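Local atomic coordinates of succinylglutamate desuccinylase/aspartoacylase (Shewanella frigidimarina, PDB entry 3LWU), a protein that binds zinc and probably hydrolyses ester or amide-type bonds, as a member of the succinylglutamate desuccinylase/aspartoacylase family. Residues 160-165 and 175-180. Residues are numbered along the deposited sequence; the frame is centred on the assembly and turned at random.
Sequences ARLTHS and AVNLQA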
loop_
_atom_site.group_PDB
_atom_site.type_symbol
_atom_site.label_atom_id
_atom_site.label_comp_id
_atom_site.label_asym_id
_atom_site.label_seq_id
_atom_site.Cartn_x
_atom_site.Cartn_y
_atom_site.Cartn_z
ATOM N N ALA A 160 30.545 -5.822 -12.617
ATOM C CA ALA A 160 31.079 -6.620 -11.518
ATOM C C ALA A 160 30.160 -6.613 -10.295
ATOM O O ALA A 160 30.127 -7.576 -9.553
ATOM C CB ALA A 160 32.536 -6.138 -11.114
ATOM N N ARG A 161 29.413 -5.530 -10.082
ATOM C CA ARG A 161 28.491 -5.457 -8.946
ATOM C C ARG A 161 27.425 -6.556 -9.038
ATOM O O ARG A 161 26.843 -6.953 -8.022
ATOM C CB ARG A 161 27.820 -4.075 -8.826
ATOM C CG ARG A 161 28.704 -2.910 -8.336
ATOM C CD ARG A 161 28.908 -2.873 -6.810
ATOM N NE ARG A 161 27.642 -2.682 -6.079
ATOM C CZ ARG A 161 27.401 -3.079 -4.822
ATOM N NH1 ARG A 161 28.337 -3.722 -4.126
ATOM N NH2 ARG A 161 26.193 -2.856 -4.258
ATOM N N LEU A 162 27.166 -7.053 -10.247
ATOM C CA LEU A 162 26.135 -8.073 -10.436
ATOM C C LEU A 162 26.481 -9.468 -9.908
ATOM O O LEU A 162 25.612 -10.334 -9.857
ATOM C CB LEU A 162 25.742 -8.183 -11.913
ATOM C CG LEU A 162 25.042 -6.982 -12.538
ATOM C CD1 LEU A 162 24.823 -7.197 -14.054
ATOM C CD2 LEU A 162 23.715 -6.746 -11.845
ATOM N N THR A 163 27.722 -9.702 -9.522
ATOM C CA THR A 163 28.138 -11.029 -9.132
ATOM C C THR A 163 28.820 -11.046 -7.758
ATOM O O THR A 163 29.581 -11.968 -7.467
ATOM C CB THR A 163 29.091 -11.635 -10.206
ATOM O OG1 THR A 163 30.241 -10.798 -10.348
ATOM C CG2 THR A 163 28.375 -11.766 -11.583
ATOM N N HIS A 164 28.549 -10.043 -6.915
ATOM C CA HIS A 164 28.983 -10.089 -5.503
ATOM C C HIS A 164 28.305 -11.310 -4.826
ATOM O O HIS A 164 27.148 -11.629 -5.139
ATOM C CB HIS A 164 28.707 -8.743 -4.770
ATOM C CG HIS A 164 29.863 -7.784 -4.825
ATOM N ND1 HIS A 164 31.097 -8.066 -4.255
ATOM C CD2 HIS A 164 29.996 -6.570 -5.417
ATOM C CE1 HIS A 164 31.933 -7.067 -4.492
ATOM N NE2 HIS A 164 31.290 -6.146 -5.197
ATOM N N SER A 165 29.020 -12.014 -3.946
ATOM C CA SER A 165 28.613 -13.373 -3.543
ATOM C C SER A 165 27.402 -13.410 -2.559
ATOM O O SER A 165 26.617 -14.386 -2.559
ATOM C CB SER A 165 29.830 -14.188 -3.028
ATOM O OG SER A 165 30.119 -13.929 -1.658
ATOM N N ALA A 175 19.430 -0.723 -11.136
ATOM C CA ALA A 175 20.175 0.508 -11.380
ATOM C C ALA A 175 21.473 0.186 -12.111
ATOM O O ALA A 175 21.781 0.824 -13.120
ATOM C CB ALA A 175 20.406 1.249 -10.085
ATOM N N VAL A 176 22.183 -0.844 -11.649
ATOM C CA VAL A 176 23.415 -1.273 -12.253
ATOM C C VAL A 176 23.250 -1.688 -13.732
ATOM O O VAL A 176 24.082 -1.319 -14.570
ATOM C CB VAL A 176 24.073 -2.403 -11.416
ATOM C CG1 VAL A 176 25.130 -3.123 -12.199
ATOM C CG2 VAL A 176 24.662 -1.813 -10.168
ATOM N N ASN A 177 22.193 -2.442 -14.054
ATOM C CA ASN A 177 21.963 -2.880 -15.426
ATOM C C ASN A 177 21.728 -1.674 -16.345
ATOM O O ASN A 177 22.211 -1.624 -17.475
ATOM C CB ASN A 177 20.732 -3.802 -15.492
ATOM C CG ASN A 177 21.065 -5.243 -15.243
ATOM O OD1 ASN A 177 20.678 -5.829 -14.220
ATOM N ND2 ASN A 177 21.729 -5.844 -16.182
ATOM N N LEU A 178 20.987 -0.690 -15.852
ATOM C CA LEU A 178 20.757 0.526 -16.637
ATOM C C LEU A 178 22.041 1.338 -16.806
ATOM O O LEU A 178 22.302 1.881 -17.874
ATOM C CB LEU A 178 19.679 1.391 -16.005
ATOM C CG LEU A 178 18.284 0.723 -15.893
ATOM C CD1 LEU A 178 17.305 1.668 -15.208
ATOM C CD2 LEU A 178 17.710 0.227 -17.239
ATOM N N GLN A 179 22.827 1.418 -15.738
ATOM C CA GLN A 179 23.997 2.256 -15.674
ATOM C C GLN A 179 25.076 1.704 -16.612
ATOM O O GLN A 179 25.819 2.491 -17.264
ATOM C CB GLN A 179 24.490 2.316 -14.213
ATOM C CG GLN A 179 25.659 3.254 -13.941
ATOM C CD GLN A 179 25.989 3.422 -12.438
ATOM O OE1 GLN A 179 25.153 3.189 -11.556
ATOM N NE2 GLN A 179 27.207 3.857 -12.158
ATOM N N ALA A 180 25.174 0.371 -16.674
ATOM C CA ALA A 180 26.137 -0.310 -17.558
ATOM C C ALA A 180 25.924 0.119 -18.998
ATOM O O ALA A 180 26.888 0.363 -19.714
ATOM C CB ALA A 180 26.009 -1.815 -17.455
#
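Leu162 and Val176 meet through aliphatic carbon alone, their side chains sliding past each other in opposite directions. Val176 CG1 lies 3.9 Å from both Leu162 CG and Leu162 CD2. The second branch, Val176 CG2, packs 4.1 Å from Arg161 CB. A beta-branched valine suits this place because two methyls on one carbon serve two neighbours at once: CG1 stands anti to the backbone N (chi1 164°) and faces the leucine, while CG2, beside that N, faces the arginine. Leucine suits the other side, its forked end reaching beyond Val176 to the end of Asn177, the two side chains crossing at about a right angle in van der Waals contact. Arg161 gives only the root of its chain to the helix; bends at chi2 and chi3 accompany packing on Phe125 and Ile168. Cutting Leu162 back to an alanine would probably open a gap beside Val176 CG1 and remove the methyls that rest against the end of Asn177. Further out, the backbone of Leu162 lies within the turn in which Thr163 N bonds Ala160 O at 3.2 Å, and Gln179 bonds the backbone N of Phe125 through OE1 and the ring of His183, just past the helix end, through NE2. This is plain packing in the catalytic domain, away from the zinc site: a helix-loop-helix connection in which the loop leaving helix 143-160 packs on helix 170-182, which follows it.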